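PDB 5BP9: putative methyltransferase protein from Bacteroides fragilis, which binds S-adenosyl-L-homocysteine and probably transfers methyl groups from S-adenosylmethionine to a substrate that is not identified. Local coordinates for residues A[71-76]-A[205-210]; A[104-109]-A[150-155]; A[162-167]-A[188-193]; A[178-183]-A[244-249]. One frame throughout, in Å; residues are numbered along the deposited sequence.

Contact 1 (A[71-76]-A[205-210]); sequences SQFDED and RYLFED
F73 reaches L207 and F208 with the far end of its ring alone, across a gap between backbones of 9.9 Å from F73 CA to L207 CA. Its CB is still remote from residues 205-210. With CG set anti to the carbonyl carbon (chi1 -62°), the ring then swings out from the loop toward them. Its own neighbour flanks it, for Q72 CB lies 3.8 Å above one face, displaced toward the rim. Farther out, CE1 comes to 3.9 Å from L207 CD1. CZ, the last atom, is the same distance from that methyl and also stands 4.2 Å from F208 CZ. The two phenyl side chains run roughly at right angles and meet through these para carbons, without stacking, and the leucine too lies crosswise to F73. No hydrogen bond spans the segments, which bury just 137 Å² between them, so this is a light apolar touch at the surface. I227 of strand 226-233 touches both F73 and F208, placing the pair beside the antiparallel sheet. The arrangement is a loop-to-loop contact: the connection between strands 66-69 and 76-78 of that sheet meets the short 3-10 turn after strand 195-202 of the methyltransferase sheet.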
# COMPACT_ATOMS: atom_id res chain seq x y z
N SER A 71 -6.64 9.86 -14.96
CA SER A 71 -6.62 10.09 -16.42
C SER A 71 -7.23 8.90 -17.20
O SER A 71 -7.62 9.09 -18.35
CB SER A 71 -5.20 10.38 -16.92
OG SER A 71 -4.43 9.21 -16.97
N GLN A 72 -7.33 7.72 -16.56
CA GLN A 72 -7.78 6.47 -17.21
C GLN A 72 -9.23 6.08 -16.87
O GLN A 72 -9.87 5.36 -17.63
CB GLN A 72 -6.88 5.30 -16.81
CG GLN A 72 -5.42 5.40 -17.26
CD GLN A 72 -4.48 6.09 -16.25
OE1 GLN A 72 -4.80 6.28 -15.06
NE2 GLN A 72 -3.31 6.47 -16.72
N PHE A 73 -9.72 6.52 -15.72
CA PHE A 73 -11.02 6.10 -15.18
C PHE A 73 -11.89 7.30 -14.82
O PHE A 73 -11.37 8.37 -14.53
CB PHE A 73 -10.79 5.23 -13.94
CG PHE A 73 -10.03 3.98 -14.22
CD1 PHE A 73 -10.61 2.95 -14.97
CD2 PHE A 73 -8.72 3.82 -13.76
CE1 PHE A 73 -9.89 1.79 -15.26
CE2 PHE A 73 -8.01 2.66 -14.04
CZ PHE A 73 -8.59 1.64 -14.79
N ASP A 74 -13.21 7.12 -14.86
CA ASP A 74 -14.15 8.19 -14.48
C ASP A 74 -14.07 8.43 -12.97
O ASP A 74 -13.62 7.55 -12.22
CB ASP A 74 -15.60 7.84 -14.82
CG ASP A 74 -15.80 7.57 -16.28
OD1 ASP A 74 -15.12 8.21 -17.11
OD2 ASP A 74 -16.66 6.72 -16.59
N GLU A 75 -14.56 9.59 -12.55
CA GLU A 75 -14.55 9.98 -11.14
C GLU A 75 -15.29 8.94 -10.29
O GLU A 75 -16.35 8.43 -10.69
CB GLU A 75 -15.17 11.37 -10.97
CG GLU A 75 -15.15 11.89 -9.53
CD GLU A 75 -15.75 13.28 -9.39
OE1 GLU A 75 -16.04 13.92 -10.42
OE2 GLU A 75 -15.91 13.74 -8.24
N ASP A 76 -14.74 8.64 -9.12
CA ASP A 76 -15.33 7.69 -8.18
C ASP A 76 -15.10 8.19 -6.76
O ASP A 76 -14.61 9.30 -6.57
CB ASP A 76 -14.71 6.29 -8.35
CG ASP A 76 -15.70 5.16 -8.03
OD1 ASP A 76 -16.64 5.35 -7.21
OD2 ASP A 76 -15.53 4.07 -8.60
N ARG A 205 -5.84 -6.28 -16.73
CA ARG A 205 -5.96 -6.46 -18.18
C ARG A 205 -7.41 -6.39 -18.64
O ARG A 205 -7.70 -5.77 -19.65
CB ARG A 205 -5.33 -7.79 -18.60
CG ARG A 205 -5.36 -8.05 -20.10
CD ARG A 205 -4.75 -9.40 -20.43
NE ARG A 205 -3.30 -9.35 -20.41
CZ ARG A 205 -2.57 -8.89 -21.41
NH1 ARG A 205 -3.16 -8.43 -22.50
NH2 ARG A 205 -1.25 -8.88 -21.32
N TYR A 206 -8.30 -7.04 -17.90
CA TYR A 206 -9.73 -7.12 -18.27
C TYR A 206 -10.38 -5.74 -18.52
O TYR A 206 -11.33 -5.64 -19.32
CB TYR A 206 -10.50 -7.94 -17.22
CG TYR A 206 -10.77 -7.20 -15.91
CD1 TYR A 206 -9.81 -7.13 -14.91
CD2 TYR A 206 -11.99 -6.57 -15.69
CE1 TYR A 206 -10.05 -6.44 -13.72
CE2 TYR A 206 -12.24 -5.88 -14.52
CZ TYR A 206 -11.26 -5.82 -13.54
OH TYR A 206 -11.53 -5.14 -12.37
N LEU A 207 -9.89 -4.71 -17.83
CA LEU A 207 -10.41 -3.33 -18.00
C LEU A 207 -10.00 -2.67 -19.32
O LEU A 207 -10.68 -1.75 -19.79
CB LEU A 207 -9.96 -2.45 -16.83
CG LEU A 207 -10.52 -2.85 -15.46
CD1 LEU A 207 -9.86 -1.99 -14.41
CD2 LEU A 207 -12.04 -2.70 -15.40
N PHE A 208 -8.92 -3.14 -19.91
CA PHE A 208 -8.34 -2.56 -21.11
C PHE A 208 -8.65 -3.31 -22.38
O PHE A 208 -8.05 -3.03 -23.42
CB PHE A 208 -6.84 -2.40 -20.89
CG PHE A 208 -6.53 -1.36 -19.86
CD1 PHE A 208 -6.53 -0.02 -20.19
CD2 PHE A 208 -6.32 -1.72 -18.55
CE1 PHE A 208 -6.29 0.94 -19.23
CE2 PHE A 208 -6.07 -0.77 -17.58
CZ PHE A 208 -6.05 0.56 -17.92
N GLU A 209 -9.57 -4.26 -22.29
CA GLU A 209 -9.96 -5.06 -23.46
C GLU A 209 -11.31 -4.62 -24.00
O GLU A 209 -12.17 -4.13 -23.26
CB GLU A 209 -10.03 -6.54 -23.08
CG GLU A 209 -8.68 -7.15 -22.76
CD GLU A 209 -8.77 -8.59 -22.30
OE1 GLU A 209 -9.88 -9.10 -22.08
OE2 GLU A 209 -7.71 -9.23 -22.15
N ASP A 210 -11.49 -4.83 -25.30
CA ASP A 210 -12.80 -4.61 -25.94
C ASP A 210 -13.71 -5.84 -25.70
O ASP A 210 -13.33 -6.76 -24.98
CB ASP A 210 -12.62 -4.22 -27.42
CG ASP A 210 -12.24 -5.37 -28.33
OD1 ASP A 210 -12.27 -6.56 -27.91
OD2 ASP A 210 -11.93 -5.08 -29.52

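Contact 2 (A[104-109]-A[150-155]); sequences TILDVG and VNLFDE. With SAH (S-adenosyl-L-homocysteine), chain D.
L152 packs against V108 and L106 through its two methyl branches. CD2 lies 4.0 Å from V108 CG1, the two side chains crossing at about a right angle, while CD1 lies over toward L106 CD2, at a looser 4.3 Å, and also near V108 CG2. Having CG anti to the backbone N (chi1 176°) carries both methyls toward strand 104-108. All three residues are buried, and L106 and L152 both also touch I129 of strand 125-130. The polar side of the loop is bound more closely, but to S-adenosyl-L-homocysteine. L152 N donates an almost straight bond to SAH N1 (3.1 Å, 174°), and N151 OD1 accepts a weak, bent one from SAH N6 at 2.9 Å. F153 N also donates to that oxygen at 3.0 Å, closing an Asx turn, and ND2 bonds to S41 O, so both ends of the amide are held. The loop then runs outward to the exposed E155. G109 O takes a bond from the SAH amino nitrogen at 2.7 Å. An acceptor facing N6 and a donor facing N1 match adenine's hydrogen-bonding edge, which implies that this loop reads the base while the turn just after strand 104-108 holds the amino acid part.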
# COMPACT_ATOMS: atom_id res chain seq x y z
N THR A 104 9.26 -9.02 13.57
CA THR A 104 9.14 -7.58 13.54
C THR A 104 8.57 -7.19 12.18
O THR A 104 9.14 -7.53 11.14
CB THR A 104 10.49 -6.91 13.78
OG1 THR A 104 11.01 -7.35 15.05
CG2 THR A 104 10.32 -5.39 13.82
N ILE A 105 7.44 -6.50 12.22
CA ILE A 105 6.63 -6.25 11.02
C ILE A 105 6.63 -4.76 10.66
O ILE A 105 6.45 -3.92 11.55
CB ILE A 105 5.19 -6.73 11.22
CG1 ILE A 105 5.18 -8.23 11.55
CG2 ILE A 105 4.32 -6.47 9.99
CD1 ILE A 105 3.98 -8.64 12.37
N LEU A 106 6.80 -4.48 9.36
CA LEU A 106 6.60 -3.13 8.82
C LEU A 106 5.28 -3.07 8.06
O LEU A 106 5.09 -3.81 7.07
CB LEU A 106 7.75 -2.74 7.87
CG LEU A 106 7.63 -1.34 7.24
CD1 LEU A 106 7.64 -0.26 8.31
CD2 LEU A 106 8.75 -1.13 6.23
N ASP A 107 4.39 -2.19 8.50
CA ASP A 107 3.13 -1.90 7.81
C ASP A 107 3.33 -0.65 6.94
O ASP A 107 3.32 0.48 7.44
CB ASP A 107 2.02 -1.72 8.87
CG ASP A 107 0.66 -1.51 8.29
OD1 ASP A 107 0.49 -1.54 7.06
OD2 ASP A 107 -0.26 -1.28 9.12
N VAL A 108 3.53 -0.89 5.63
CA VAL A 108 3.86 0.19 4.68
C VAL A 108 2.58 0.85 4.18
O VAL A 108 1.66 0.18 3.68
CB VAL A 108 4.62 -0.36 3.46
CG1 VAL A 108 4.96 0.76 2.50
CG2 VAL A 108 5.87 -1.12 3.87
N GLY A 109 2.52 2.18 4.30
CA GLY A 109 1.36 2.96 3.84
C GLY A 109 0.17 2.61 4.70
O GLY A 109 -0.89 2.22 4.20
N VAL A 150 7.00 8.88 7.37
CA VAL A 150 8.19 8.72 6.58
C VAL A 150 7.84 7.97 5.29
O VAL A 150 6.93 7.15 5.23
CB VAL A 150 9.32 8.05 7.40
CG1 VAL A 150 8.93 6.63 7.78
CG2 VAL A 150 10.67 8.11 6.65
N ASN A 151 8.56 8.37 4.24
CA ASN A 151 8.44 7.76 2.91
C ASN A 151 9.28 6.48 2.90
O ASN A 151 10.45 6.52 3.26
CB ASN A 151 8.95 8.74 1.85
CG ASN A 151 8.61 8.32 0.43
OD1 ASN A 151 8.82 7.18 0.04
ND2 ASN A 151 8.10 9.27 -0.35
N LEU A 152 8.69 5.35 2.47
CA LEU A 152 9.40 4.09 2.35
C LEU A 152 10.77 4.23 1.68
O LEU A 152 11.73 3.56 2.08
CB LEU A 152 8.53 3.10 1.54
CG LEU A 152 9.13 1.73 1.22
CD1 LEU A 152 9.30 0.93 2.49
CD2 LEU A 152 8.27 0.98 0.21
N PHE A 153 10.84 5.08 0.65
CA PHE A 153 12.03 5.21 -0.18
C PHE A 153 13.10 6.16 0.37
O PHE A 153 14.20 6.27 -0.21
CB PHE A 153 11.64 5.60 -1.59
CG PHE A 153 10.76 4.59 -2.25
CD1 PHE A 153 11.26 3.33 -2.58
CD2 PHE A 153 9.43 4.86 -2.50
CE1 PHE A 153 10.44 2.39 -3.16
CE2 PHE A 153 8.61 3.92 -3.08
CZ PHE A 153 9.11 2.69 -3.43
N ASP A 154 12.81 6.80 1.50
CA ASP A 154 13.73 7.78 2.10
C ASP A 154 15.05 7.07 2.40
O ASP A 154 15.06 6.05 3.07
CB ASP A 154 13.08 8.35 3.38
CG ASP A 154 13.81 9.52 3.98
OD1 ASP A 154 15.05 9.60 3.90
OD2 ASP A 154 13.12 10.38 4.57
N GLU A 155 16.17 7.62 1.89
CA GLU A 155 17.48 7.04 2.12
C GLU A 155 17.82 6.98 3.61
O GLU A 155 18.65 6.17 4.02
CB GLU A 155 18.57 7.82 1.38
CG GLU A 155 18.47 7.73 -0.13
CD GLU A 155 17.57 8.76 -0.79
OE1 GLU A 155 16.87 9.56 -0.06
OE2 GLU A 155 17.58 8.76 -2.05
N SAH D . -2.79 0.29 3.89
CA SAH D . -3.96 1.22 4.11
CB SAH D . -4.00 2.44 3.16
CG SAH D . -3.89 2.13 1.67
SD SAH D . -3.86 3.62 0.72
C SAH D . -5.26 0.48 3.97
O SAH D . -5.28 -0.70 3.63
OXT SAH D . -6.35 1.00 4.20
C5' SAH D . -2.13 3.84 0.43
C4' SAH D . -1.42 4.55 1.57
O4' SAH D . -0.01 4.59 1.26
C3' SAH D . -1.83 6.00 1.82
O3' SAH D . -2.15 6.18 3.22
C2' SAH D . -0.62 6.82 1.38
O2' SAH D . -0.46 8.07 2.01
C1' SAH D . 0.53 5.87 1.64
N9 SAH D . 1.77 6.07 0.89
C8 SAH D . 1.88 6.39 -0.42
N7 SAH D . 3.10 6.45 -0.85
C5 SAH D . 3.86 6.12 0.25
C6 SAH D . 5.25 6.01 0.46
N6 SAH D . 6.15 6.21 -0.52
N1 SAH D . 5.69 5.67 1.70
C2 SAH D . 4.77 5.47 2.68
N3 SAH D . 3.44 5.55 2.58
C4 SAH D . 3.03 5.89 1.34

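Contact 3 (A[162-167]-A[188-193]); sequences DTILML and KQLLRP
The carboxylate of D162 and the guanidinium of R192 meet with their planes 83° apart, so they do not form the flat, two-pronged pairing of the classic salt bridge. D162 OD2 approaches the guanidinium obliquely and takes a weak bond from R192 NH1 at 3.2 Å, bent to 129°. The other oxygen, OD1, lies beside the aliphatic part of the arginine, 3.5 Å from R192 CD, and accepts from a water at 2.7 Å that also donates to P193 O. Both groups have stronger partners elsewhere: OD2 accepts from the backbone N of T104, and R192 NE bonds to T160 OG1. The arginine chain is extended from CG to NE, which lets it lie across the carboxylate before its head reaches past. Deeper in, the contact turns apolar. I164 CD1 touches both L190, the last residue of helix 180-190, and L191, just beyond it, 3.7 Å from L190 CB and 3.6 Å from L191 CD2. Its reach comes from an outstretched tail, with chi2 at 179°. It crosses the L190 side chain at about a right angle and runs obliquely to that of L191, whose CD2 also touches I164 CG1. The charged pair thus involves D162, and the apolar packing I164, two residues further on. This is the strand-to-helix packing of a Rossmann-like methyltransferase fold: helix 180-190 lies against the sheet after strand 161-166, and the chain then passes through residues 191-192 to the parallel neighbour, strand 195-202, completing a beta-alpha-beta crossover.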
# COMPACT_ATOMS: atom_id res chain seq x y z
N ASP A 162 11.32 -8.72 9.79
CA ASP A 162 11.04 -10.09 9.38
C ASP A 162 9.92 -10.18 8.35
O ASP A 162 9.95 -11.07 7.50
CB ASP A 162 10.70 -10.94 10.58
CG ASP A 162 11.85 -10.97 11.60
OD1 ASP A 162 12.91 -11.55 11.26
OD2 ASP A 162 11.67 -10.39 12.70
N THR A 163 8.94 -9.29 8.45
CA THR A 163 7.81 -9.25 7.50
C THR A 163 7.56 -7.80 7.11
O THR A 163 7.48 -6.93 7.99
CB THR A 163 6.52 -9.84 8.08
OG1 THR A 163 6.78 -11.12 8.67
CG2 THR A 163 5.48 -10.05 6.99
N ILE A 164 7.46 -7.56 5.81
CA ILE A 164 7.08 -6.25 5.27
C ILE A 164 5.72 -6.41 4.58
O ILE A 164 5.58 -7.22 3.66
CB ILE A 164 8.14 -5.70 4.31
CG1 ILE A 164 9.48 -5.52 5.08
CG2 ILE A 164 7.65 -4.38 3.71
CD1 ILE A 164 10.63 -5.00 4.25
N LEU A 165 4.72 -5.67 5.06
CA LEU A 165 3.35 -5.77 4.56
C LEU A 165 3.04 -4.61 3.63
O LEU A 165 3.16 -3.46 4.02
CB LEU A 165 2.32 -5.74 5.70
CG LEU A 165 2.35 -6.88 6.70
CD1 LEU A 165 1.31 -6.63 7.78
CD2 LEU A 165 2.07 -8.19 5.99
N MSE A 166 2.66 -4.94 2.39
CA MSE A 166 2.21 -3.95 1.42
C MSE A 166 0.87 -4.39 0.92
O MSE A 166 0.75 -5.20 -0.02
CB MSE A 166 3.26 -3.88 0.36
CG MSE A 166 4.52 -3.32 0.98
SE MSE A 166 5.97 -3.22 -0.32
CE MSE A 166 5.40 -1.51 -1.12
N LEU A 167 -0.16 -3.88 1.60
CA LEU A 167 -1.54 -4.34 1.40
C LEU A 167 -2.47 -3.24 0.89
O LEU A 167 -2.18 -2.07 1.05
CB LEU A 167 -2.07 -4.91 2.71
CG LEU A 167 -1.28 -6.10 3.28
CD1 LEU A 167 -1.89 -6.50 4.62
CD2 LEU A 167 -1.22 -7.28 2.33
N LYS A 188 16.06 -4.99 0.04
CA LYS A 188 17.29 -5.61 0.52
C LYS A 188 17.81 -4.95 1.80
O LYS A 188 18.34 -5.66 2.67
CB LYS A 188 18.37 -5.59 -0.56
CG LYS A 188 18.10 -6.55 -1.69
CD LYS A 188 19.18 -6.45 -2.76
N GLN A 189 17.69 -3.62 1.91
CA GLN A 189 18.14 -2.90 3.11
C GLN A 189 17.26 -3.16 4.32
O GLN A 189 17.72 -3.11 5.46
CB GLN A 189 18.15 -1.38 2.86
CG GLN A 189 19.04 -0.84 1.73
CD GLN A 189 18.62 0.58 1.29
OE1 GLN A 189 18.60 0.90 0.09
NE2 GLN A 189 18.25 1.44 2.25
N LEU A 190 15.97 -3.38 4.08
CA LEU A 190 14.98 -3.49 5.15
C LEU A 190 14.68 -4.90 5.64
O LEU A 190 14.09 -5.06 6.72
CB LEU A 190 13.65 -2.84 4.68
CG LEU A 190 13.63 -1.34 4.39
CD1 LEU A 190 12.25 -0.93 3.93
CD2 LEU A 190 14.08 -0.51 5.61
N LEU A 191 15.05 -5.92 4.87
CA LEU A 191 14.72 -7.29 5.23
C LEU A 191 15.79 -7.98 6.05
O LEU A 191 16.98 -7.96 5.69
CB LEU A 191 14.44 -8.13 3.99
CG LEU A 191 13.11 -7.90 3.32
CD1 LEU A 191 13.06 -8.60 1.96
CD2 LEU A 191 11.94 -8.36 4.18
N ARG A 192 15.35 -8.60 7.13
CA ARG A 192 16.22 -9.51 7.90
C ARG A 192 16.43 -10.80 7.13
O ARG A 192 15.63 -11.13 6.24
CB ARG A 192 15.62 -9.79 9.26
CG ARG A 192 15.59 -8.55 10.11
CD ARG A 192 14.94 -8.74 11.45
NE ARG A 192 14.95 -7.50 12.22
CZ ARG A 192 14.33 -7.31 13.38
NH1 ARG A 192 13.66 -8.29 13.98
NH2 ARG A 192 14.37 -6.13 13.96
N PRO A 193 17.47 -11.57 7.49
CA PRO A 193 17.62 -12.91 6.91
C PRO A 193 16.36 -13.75 7.08
O PRO A 193 15.72 -13.71 8.14
CB PRO A 193 18.75 -13.51 7.74
CG PRO A 193 19.57 -12.34 8.13
CD PRO A 193 18.59 -11.24 8.40
O HOH W 1 13.14 -13.14 9.15

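Contact 4 (A[178-183]-A[244-249]); sequences ENMPLF and LYIDFQ
The selenomethionine M180 and I246 point at each other tip to tip, while L244 crosses the selenomethionine side chain at a slant, and all of the contact is gathered on one methyl. M180 CE lies 3.6 Å from I246 CD1 and 3.5 Å from L244 CD2, the latter closer than two methyls normally approach. The M180 chain leaves its backbone alongside the gap, and its end turns in toward residues 244-249: the bend at chi2 (-76°), followed by an extended last bond, brings CE up against both aliphatic ends. The opposing side chains come from alternate residues of one extended run, both pointing toward the helix. I246 is stretched out along CG1 to CD1, with CG1 anti to the backbone N (chi1 -171°), whereas L244 offers only one branch of its fork. All three residues are buried, and the interface is purely apolar, with 93 Å² covered in total. The polar backbone beside it is fixed separately: L244 O accepts from S171 OG and N169 ND2, and I246 N is bonded to S201 OG. Next in the chain, D247 is the N-cap of helix 248-257, and Y254 of that helix also touches M180. The first turn of helix 180-190 thus packs on the link by which strand 236-244 of the antiparallel sheet leads into helix 248-257, joining that sheet to the methyltransferase core.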
# COMPACT_ATOMS: atom_id res chain seq x y z
N GLU A 178 9.49 1.17 -13.94
CA GLU A 178 10.89 1.68 -13.90
C GLU A 178 11.42 1.89 -12.48
O GLU A 178 12.63 2.06 -12.28
CB GLU A 178 11.05 2.95 -14.75
CG GLU A 178 10.30 4.17 -14.22
CD GLU A 178 10.47 5.42 -15.06
OE1 GLU A 178 11.46 5.53 -15.84
OE2 GLU A 178 9.62 6.30 -14.90
N ASN A 179 10.53 1.90 -11.49
CA ASN A 179 10.94 1.96 -10.08
C ASN A 179 11.18 0.61 -9.42
O ASN A 179 11.50 0.56 -8.24
CB ASN A 179 9.90 2.73 -9.28
CG ASN A 179 9.89 4.20 -9.63
OD1 ASN A 179 10.89 4.74 -10.14
ND2 ASN A 179 8.79 4.86 -9.35
N MSE A 180 11.04 -0.49 -10.17
CA MSE A 180 11.28 -1.81 -9.58
C MSE A 180 12.69 -1.99 -9.03
O MSE A 180 12.83 -2.51 -7.91
CB MSE A 180 10.91 -2.95 -10.53
CG MSE A 180 9.40 -3.08 -10.67
SE MSE A 180 8.70 -3.95 -9.03
CE MSE A 180 6.91 -3.65 -9.54
N PRO A 181 13.75 -1.56 -9.74
CA PRO A 181 15.09 -1.71 -9.16
C PRO A 181 15.25 -0.95 -7.82
O PRO A 181 15.78 -1.51 -6.86
CB PRO A 181 16.02 -1.23 -10.28
CG PRO A 181 15.23 -1.47 -11.54
CD PRO A 181 13.82 -1.15 -11.17
N LEU A 182 14.77 0.30 -7.76
CA LEU A 182 14.82 1.08 -6.52
C LEU A 182 14.08 0.36 -5.41
O LEU A 182 14.56 0.28 -4.28
CB LEU A 182 14.20 2.47 -6.74
CG LEU A 182 14.08 3.40 -5.52
CD1 LEU A 182 15.43 4.00 -5.16
CD2 LEU A 182 13.06 4.48 -5.80
N PHE A 183 12.89 -0.14 -5.74
CA PHE A 183 12.09 -0.85 -4.76
C PHE A 183 12.85 -2.05 -4.17
O PHE A 183 12.93 -2.20 -2.94
CB PHE A 183 10.76 -1.29 -5.40
CG PHE A 183 9.96 -2.21 -4.52
CD1 PHE A 183 9.40 -1.73 -3.34
CD2 PHE A 183 9.82 -3.54 -4.82
CE1 PHE A 183 8.71 -2.58 -2.49
CE2 PHE A 183 9.09 -4.39 -4.00
CZ PHE A 183 8.56 -3.93 -2.81
N LEU A 244 0.70 1.84 -9.16
CA LEU A 244 0.94 0.63 -9.94
C LEU A 244 0.06 -0.53 -9.50
O LEU A 244 0.05 -0.91 -8.31
CB LEU A 244 2.40 0.21 -9.79
CG LEU A 244 2.84 -1.07 -10.53
CD1 LEU A 244 2.80 -0.91 -12.04
CD2 LEU A 244 4.23 -1.46 -10.05
N TYR A 245 -0.66 -1.10 -10.46
CA TYR A 245 -1.24 -2.44 -10.33
C TYR A 245 -0.38 -3.37 -11.17
O TYR A 245 0.10 -2.97 -12.21
CB TYR A 245 -2.69 -2.47 -10.85
CG TYR A 245 -3.63 -1.61 -10.06
CD1 TYR A 245 -3.65 -0.23 -10.26
CD2 TYR A 245 -4.48 -2.15 -9.13
CE1 TYR A 245 -4.48 0.59 -9.52
CE2 TYR A 245 -5.34 -1.34 -8.39
CZ TYR A 245 -5.33 0.03 -8.58
OH TYR A 245 -6.18 0.85 -7.84
N ILE A 246 -0.14 -4.58 -10.69
CA ILE A 246 0.79 -5.46 -11.39
C ILE A 246 0.27 -6.89 -11.31
O ILE A 246 -0.11 -7.39 -10.24
CB ILE A 246 2.23 -5.30 -10.84
CG1 ILE A 246 3.25 -6.05 -11.70
CG2 ILE A 246 2.32 -5.74 -9.37
CD1 ILE A 246 4.68 -5.72 -11.37
N ASP A 247 0.21 -7.53 -12.48
CA ASP A 247 -0.15 -8.97 -12.53
C ASP A 247 0.98 -9.83 -12.00
O ASP A 247 2.15 -9.41 -12.00
CB ASP A 247 -0.54 -9.36 -13.97
CG ASP A 247 0.64 -9.39 -14.89
OD1 ASP A 247 0.97 -8.36 -15.48
OD2 ASP A 247 1.29 -10.45 -14.99
N PHE A 248 0.65 -11.05 -11.56
CA PHE A 248 1.65 -11.89 -10.90
C PHE A 248 2.85 -12.23 -11.80
O PHE A 248 4.00 -12.25 -11.33
CB PHE A 248 1.05 -13.20 -10.34
CG PHE A 248 2.09 -14.07 -9.67
CD1 PHE A 248 2.53 -13.77 -8.39
CD2 PHE A 248 2.71 -15.11 -10.35
CE1 PHE A 248 3.52 -14.53 -7.78
CE2 PHE A 248 3.70 -15.86 -9.76
CZ PHE A 248 4.11 -15.57 -8.48
N GLN A 249 2.62 -12.51 -13.09
CA GLN A 249 3.74 -12.88 -13.95
C GLN A 249 4.70 -11.71 -14.14
O GLN A 249 5.93 -11.89 -14.15
CB GLN A 249 3.31 -13.43 -15.32
CG GLN A 249 2.61 -14.77 -15.24
CD GLN A 249 1.22 -14.66 -14.64
OE1 GLN A 249 0.44 -13.79 -15.03
NE2 GLN A 249 0.92 -15.49 -13.65

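How the contacts relate
Contacts 2 and 3 share one sheet and lie 9 Å apart between centres. Strands 104-108 and 161-166 run side by side there, with L106 O 2.8 Å from L165 N, and V108 CG2 meets I164 CG2 at 3.7 Å. Contact 4 joins them through helix 180-190, which it shares with contact 3; M166 SE touches F183 CE1 at 3.6 Å, and F153 CD1 of contact 2 packs 3.9 Å from L182 CD2. Contact 2 holds the adenine, whereas the side chain of L244 in contact 4 is about 11 Å from the bound S-adenosyl-L-homocysteine. Contact 1 lies 30 Å from contact 2 between centres, across the chain's centre, yet its nearest atoms are about 6 Å from contact 4.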